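Long-range contact in agmatine ureohydrolase (Thermoplasma volcanium GSS1, PDB 3PZL), which probably hydrolyses agmatine to putrescine and urea with a pair of manganese ions, as a member of the arginase family: residues R51-A64 against F273-A287. Residues are numbered along the deposited sequence; the frame is centred on the assembly and turned at random.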
loop_
_atom_site.group_PDB
_atom_site.type_symbol
_atom_site.label_atom_id
_atom_site.label_comp_id
_atom_site.label_asym_id
_atom_site.label_seq_id
_atom_site.Cartn_x
_atom_site.Cartn_y
_atom_site.Cartn_z
ATOM N N ARG B 51 -3.927 -15.718 4.656
ATOM C CA ARG B 51 -3.152 -14.509 4.855
ATOM C C ARG B 51 -2.209 -14.787 5.974
ATOM O O ARG B 51 -2.594 -15.350 7.008
ATOM C CB ARG B 51 -4.046 -13.346 5.263
ATOM C CG ARG B 51 -4.763 -12.683 4.106
ATOM C CD ARG B 51 -5.672 -11.620 4.597
ATOM N NE ARG B 51 -6.430 -11.015 3.522
ATOM C CZ ARG B 51 -7.407 -10.119 3.698
ATOM N NH1 ARG B 51 -7.786 -9.725 4.914
ATOM N NH2 ARG B 51 -8.036 -9.616 2.647
ATOM N N ARG B 52 -0.968 -14.373 5.793
ATOM C CA ARG B 52 0.012 -14.607 6.829
ATOM C C ARG B 52 0.548 -13.315 7.458
ATOM O O ARG B 52 0.323 -12.247 6.922
ATOM C CB ARG B 52 1.094 -15.564 6.359
ATOM C CG ARG B 52 1.566 -16.383 7.509
ATOM C CD ARG B 52 2.472 -17.461 7.093
ATOM N NE ARG B 52 1.907 -18.806 7.175
ATOM C CZ ARG B 52 2.439 -19.786 7.900
ATOM N NH1 ARG B 52 3.543 -19.575 8.629
ATOM N NH2 ARG B 52 1.889 -20.990 7.878
ATOM N N GLY B 53 1.171 -13.402 8.631
ATOM C CA GLY B 53 1.540 -12.191 9.376
ATOM C C GLY B 53 1.007 -12.063 10.798
ATOM O O GLY B 53 1.395 -11.149 11.510
ATOM N N SER B 54 0.135 -12.970 11.233
ATOM C CA SER B 54 -0.242 -13.042 12.667
ATOM C C SER B 54 0.936 -12.863 13.643
ATOM O O SER B 54 0.807 -12.121 14.619
ATOM C CB SER B 54 -0.881 -14.375 12.991
ATOM O OG SER B 54 -2.243 -14.269 12.771
ATOM N N LYS B 55 2.057 -13.553 13.389
ATOM C CA LYS B 55 3.267 -13.376 14.181
ATOM C C LYS B 55 3.487 -11.929 14.662
ATOM O O LYS B 55 3.980 -11.736 15.753
ATOM C CB LYS B 55 4.518 -13.809 13.382
ATOM C CG LYS B 55 4.544 -15.254 12.932
ATOM C CD LYS B 55 5.902 -15.722 12.337
ATOM C CE LYS B 55 6.027 -17.316 12.413
ATOM N NZ LYS B 55 7.432 -17.870 12.301
ATOM N N TYR B 56 3.161 -10.929 13.840
ATOM C CA TYR B 56 3.525 -9.545 14.152
ATOM C C TYR B 56 2.395 -8.827 14.887
ATOM O O TYR B 56 2.500 -7.628 15.193
ATOM C CB TYR B 56 3.946 -8.731 12.902
ATOM C CG TYR B 56 5.025 -9.376 12.055
ATOM C CD1 TYR B 56 6.339 -9.530 12.548
ATOM C CD2 TYR B 56 4.741 -9.849 10.776
ATOM C CE1 TYR B 56 7.334 -10.138 11.801
ATOM C CE2 TYR B 56 5.734 -10.456 10.003
ATOM C CZ TYR B 56 7.029 -10.597 10.513
ATOM O OH TYR B 56 8.000 -11.209 9.723
ATOM N N ALA B 57 1.314 -9.544 15.182
ATOM C CA ALA B 57 0.158 -8.892 15.805
ATOM C C ALA B 57 0.509 -8.282 17.171
ATOM O O ALA B 57 0.202 -7.119 17.415
ATOM C CB ALA B 57 -1.020 -9.831 15.892
ATOM N N PRO B 58 1.178 -9.045 18.049
ATOM C CA PRO B 58 1.406 -8.515 19.372
ATOM C C PRO B 58 2.247 -7.256 19.316
ATOM O O PRO B 58 1.958 -6.285 20.023
ATOM C CB PRO B 58 2.135 -9.651 20.099
ATOM C CG PRO B 58 1.757 -10.851 19.400
ATOM C CD PRO B 58 1.669 -10.426 17.945
ATOM N N ASP B 59 3.259 -7.237 18.465
ATOM C CA ASP B 59 3.990 -6.016 18.302
ATOM C C ASP B 59 3.089 -4.854 17.815
ATOM O O ASP B 59 3.178 -3.721 18.336
ATOM C CB ASP B 59 5.183 -6.205 17.383
ATOM C CG ASP B 59 6.007 -4.939 17.272
ATOM O OD1 ASP B 59 6.457 -4.462 18.319
ATOM O OD2 ASP B 59 6.202 -4.398 16.170
ATOM N N SER B 60 2.235 -5.116 16.830
ATOM C CA SER B 60 1.417 -4.030 16.307
ATOM C C SER B 60 0.375 -3.515 17.324
ATOM O O SER B 60 0.048 -2.302 17.349
ATOM C CB SER B 60 0.750 -4.407 14.991
ATOM O OG SER B 60 -0.145 -5.490 15.165
ATOM N N ILE B 61 -0.114 -4.422 18.174
ATOM C CA ILE B 61 -0.995 -4.020 19.250
ATOM C C ILE B 61 -0.314 -3.052 20.244
ATOM O O ILE B 61 -0.906 -2.084 20.700
ATOM C CB ILE B 61 -1.663 -5.247 19.950
ATOM C CG1 ILE B 61 -2.695 -5.861 19.026
ATOM C CG2 ILE B 61 -2.382 -4.868 21.232
ATOM C CD1 ILE B 61 -3.005 -7.268 19.389
ATOM N N ARG B 62 0.927 -3.322 20.588
ATOM C CA ARG B 62 1.666 -2.434 21.478
ATOM C C ARG B 62 1.840 -1.054 20.831
ATOM O O ARG B 62 1.871 -0.036 21.498
ATOM C CB ARG B 62 3.045 -3.040 21.798
ATOM C CG ARG B 62 3.007 -4.381 22.508
ATOM C CD ARG B 62 4.406 -4.922 22.888
ATOM N NE ARG B 62 4.284 -6.167 23.663
ATOM C CZ ARG B 62 4.346 -7.412 23.162
ATOM N NH1 ARG B 62 4.542 -7.636 21.864
ATOM N NH2 ARG B 62 4.180 -8.452 23.976
ATOM N N GLY B 63 1.962 -1.035 19.512
ATOM C CA GLY B 63 2.166 0.205 18.794
ATOM C C GLY B 63 0.930 1.061 18.704
ATOM O O GLY B 63 1.049 2.283 18.785
ATOM N N ALA B 64 -0.241 0.435 18.525
ATOM C CA ALA B 64 -1.516 1.153 18.464
ATOM C C ALA B 64 -1.929 1.662 19.837
ATOM O O ALA B 64 -2.649 2.674 19.945
ATOM C CB ALA B 64 -2.550 0.262 17.955
ATOM N N PHE B 273 -5.518 -11.980 13.543
ATOM C CA PHE B 273 -5.432 -10.847 12.602
ATOM C C PHE B 273 -3.983 -10.549 12.217
ATOM O O PHE B 273 -3.077 -10.957 12.919
ATOM C CB PHE B 273 -6.187 -9.599 13.092
ATOM C CG PHE B 273 -5.376 -8.680 13.933
ATOM C CD1 PHE B 273 -5.245 -8.898 15.302
ATOM C CD2 PHE B 273 -4.757 -7.560 13.354
ATOM C CE1 PHE B 273 -4.490 -8.029 16.085
ATOM C CE2 PHE B 273 -4.014 -6.684 14.099
ATOM C CZ PHE B 273 -3.870 -6.926 15.479
ATOM N N SER B 274 -3.791 -9.873 11.088
ATOM C CA SER B 274 -2.484 -9.655 10.542
ATOM C C SER B 274 -2.251 -8.215 10.139
ATOM O O SER B 274 -2.782 -7.777 9.112
ATOM C CB SER B 274 -2.276 -10.514 9.317
ATOM O OG SER B 274 -0.945 -10.294 8.818
ATOM N N PRO B 275 -1.400 -7.490 10.911
ATOM C CA PRO B 275 -1.138 -6.024 10.766
ATOM C C PRO B 275 -0.617 -5.622 9.382
ATOM O O PRO B 275 -0.719 -4.454 9.031
ATOM C CB PRO B 275 -0.063 -5.731 11.796
ATOM C CG PRO B 275 0.145 -7.024 12.568
ATOM C CD PRO B 275 -0.471 -8.158 11.833
ATOM N N LEU B 276 -0.071 -6.569 8.608
ATOM C CA LEU B 276 0.440 -6.295 7.250
ATOM C C LEU B 276 -0.670 -5.936 6.259
ATOM O O LEU B 276 -0.416 -5.278 5.211
ATOM C CB LEU B 276 1.231 -7.495 6.696
ATOM C CG LEU B 276 2.385 -8.046 7.575
ATOM C CD1 LEU B 276 2.997 -9.370 7.041
ATOM C CD2 LEU B 276 3.478 -6.990 7.821
ATOM N N TYR B 277 -1.894 -6.330 6.606
ATOM C CA TYR B 277 -3.012 -6.176 5.690
ATOM C C TYR B 277 -3.867 -4.933 5.833
ATOM O O TYR B 277 -4.826 -4.792 5.087
ATOM C CB TYR B 277 -3.883 -7.404 5.698
ATOM C CG TYR B 277 -3.255 -8.537 4.924
ATOM C CD1 TYR B 277 -2.300 -9.377 5.536
ATOM C CD2 TYR B 277 -3.604 -8.762 3.561
ATOM C CE1 TYR B 277 -1.714 -10.407 4.833
ATOM C CE2 TYR B 277 -3.019 -9.810 2.842
ATOM C CZ TYR B 277 -2.066 -10.616 3.484
ATOM O OH TYR B 277 -1.496 -11.649 2.793
ATOM N N ASP B 278 -3.500 -4.022 6.743
ATOM C CA ASP B 278 -4.148 -2.700 6.805
ATOM C C ASP B 278 -3.195 -1.664 7.361
ATOM O O ASP B 278 -2.016 -1.944 7.530
ATOM C CB ASP B 278 -5.488 -2.708 7.582
ATOM C CG ASP B 278 -5.313 -2.765 9.112
ATOM O OD1 ASP B 278 -4.176 -2.782 9.638
ATOM O OD2 ASP B 278 -6.341 -2.799 9.827
ATOM N N ASN B 279 -3.713 -0.468 7.639
ATOM C CA ASN B 279 -2.892 0.629 8.164
ATOM C C ASN B 279 -2.916 0.799 9.664
ATOM O O ASN B 279 -2.345 1.754 10.185
ATOM C CB ASN B 279 -3.276 1.936 7.493
ATOM C CG ASN B 279 -2.572 2.114 6.179
ATOM O OD1 ASN B 279 -1.386 1.750 6.028
ATOM N ND2 ASN B 279 -3.275 2.691 5.215
ATOM N N GLY B 280 -3.578 -0.114 10.371
ATOM C CA GLY B 280 -3.546 -0.067 11.835
ATOM C C GLY B 280 -4.911 -0.157 12.488
ATOM O O GLY B 280 -4.990 -0.396 13.702
ATOM N N ASN B 281 -5.989 -0.021 11.707
ATOM C CA ASN B 281 -7.303 0.043 12.326
ATOM C C ASN B 281 -7.683 -1.247 13.024
ATOM O O ASN B 281 -8.404 -1.235 14.028
ATOM C CB ASN B 281 -8.392 0.540 11.364
ATOM C CG ASN B 281 -8.243 2.059 11.034
ATOM O OD1 ASN B 281 -7.394 2.769 11.600
ATOM N ND2 ASN B 281 -9.054 2.545 10.098
ATOM N N THR B 282 -7.173 -2.364 12.531
ATOM C CA THR B 282 -7.530 -3.671 13.115
ATOM C C THR B 282 -6.810 -3.889 14.467
ATOM O O THR B 282 -7.405 -4.303 15.455
ATOM C CB THR B 282 -7.237 -4.822 12.141
ATOM O OG1 THR B 282 -7.933 -4.597 10.911
ATOM C CG2 THR B 282 -7.681 -6.133 12.716
ATOM N N SER B 283 -5.534 -3.545 14.529
ATOM C CA SER B 283 -4.814 -3.637 15.792
ATOM C C SER B 283 -5.288 -2.585 16.788
ATOM O O SER B 283 -5.071 -2.707 17.986
ATOM C CB SER B 283 -3.307 -3.555 15.569
ATOM O OG SER B 283 -3.009 -2.368 14.891
HETATM N N MSE B 284 -5.947 -1.556 16.289
HETATM C CA MSE B 284 -6.491 -0.536 17.148
HETATM C C MSE B 284 -7.768 -1.059 17.808
HETATM O O MSE B 284 -8.024 -0.824 18.986
HETATM C CB MSE B 284 -6.794 0.712 16.358
HETATM C CG MSE B 284 -7.135 1.899 17.228
HETATM SE SE MSE B 284 -5.564 2.430 18.326
HETATM C CE MSE B 284 -6.307 4.057 19.088
ATOM N N LEU B 285 -8.591 -1.759 17.048
ATOM C CA LEU B 285 -9.746 -2.407 17.638
ATOM C C LEU B 285 -9.244 -3.482 18.608
ATOM O O LEU B 285 -9.769 -3.605 19.728
ATOM C CB LEU B 285 -10.624 -3.035 16.565
ATOM C CG LEU B 285 -11.775 -3.904 17.050
ATOM C CD1 LEU B 285 -12.692 -3.134 17.942
ATOM C CD2 LEU B 285 -12.511 -4.345 15.872
ATOM N N ALA B 286 -8.234 -4.256 18.203
ATOM C CA ALA B 286 -7.700 -5.267 19.120
ATOM C C ALA B 286 -7.227 -4.682 20.471
ATOM O O ALA B 286 -7.484 -5.258 21.526
ATOM C CB ALA B 286 -6.622 -6.053 18.477
ATOM N N ALA B 287 -6.581 -3.518 20.435
ATOM C CA ALA B 287 -6.113 -2.877 21.653
ATOM C C ALA B 287 -7.265 -2.320 22.451
ATOM O O ALA B 287 -7.248 -2.364 23.693
ATOM C CB ALA B 287 -5.194 -1.798 21.340
#
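Tyr-277 lies with one ring face against the aliphatic part of Arg-51, CD of the arginine standing 3.7 Å from the centroid of the Tyr-277 ring, a CH-pi contact over the centre. With CG beside the backbone N (chi1 -81°) and the chain extended from there to NE, Arg-51 runs across that face, its guanidinium plane turned 17° from the ring plane. The guanidinium then reaches past the tyrosine: NH1 bonds to Val-241 O, and NH2 to Asn-281 OD1 of a neighbouring subunit, which links this packing to the hexameric assembly. At the ring edge, near its plane, lies Arg-52 O. Arg-52 O accepts a hydrogen bond from Ser-274 OG at 3.0 Å, the hydroxyl approaching from above the carbonyl plane.

Residues 273-287 follow strand 265-271 of the parallel sheet of the arginase alpha/beta fold and lead into helix 281-303, which meets helix 57-65 at a steep angle: the short segments 57-64 and 281-287 cross at -78°, their axes 8.3 Å apart. Ile-61 and Ala-64 bury the most surface of the first helix here, and the CA of Ser-283 is the nearest to that of Ile-61. Ile-61 sends CD1 to the edge of the Phe-273 ring (3.7 Å from CE1) and to Ala-286 CB, while its CG2 branch faces Ala-287 CB at 4.2 Å; Leu-120 of strand 116-121 also touches this side chain, placing it between helix and sheet. One turn on, Ala-64 sets CB 3.7 Å from SE of selenomethionine Met-284. Over a face of the Phe-273 ring sits Ala-57 CB, 3.9 Å from CE1, and the phenylalanine side chain is itself about 7 Å from that of the manganese ligand Asp-231.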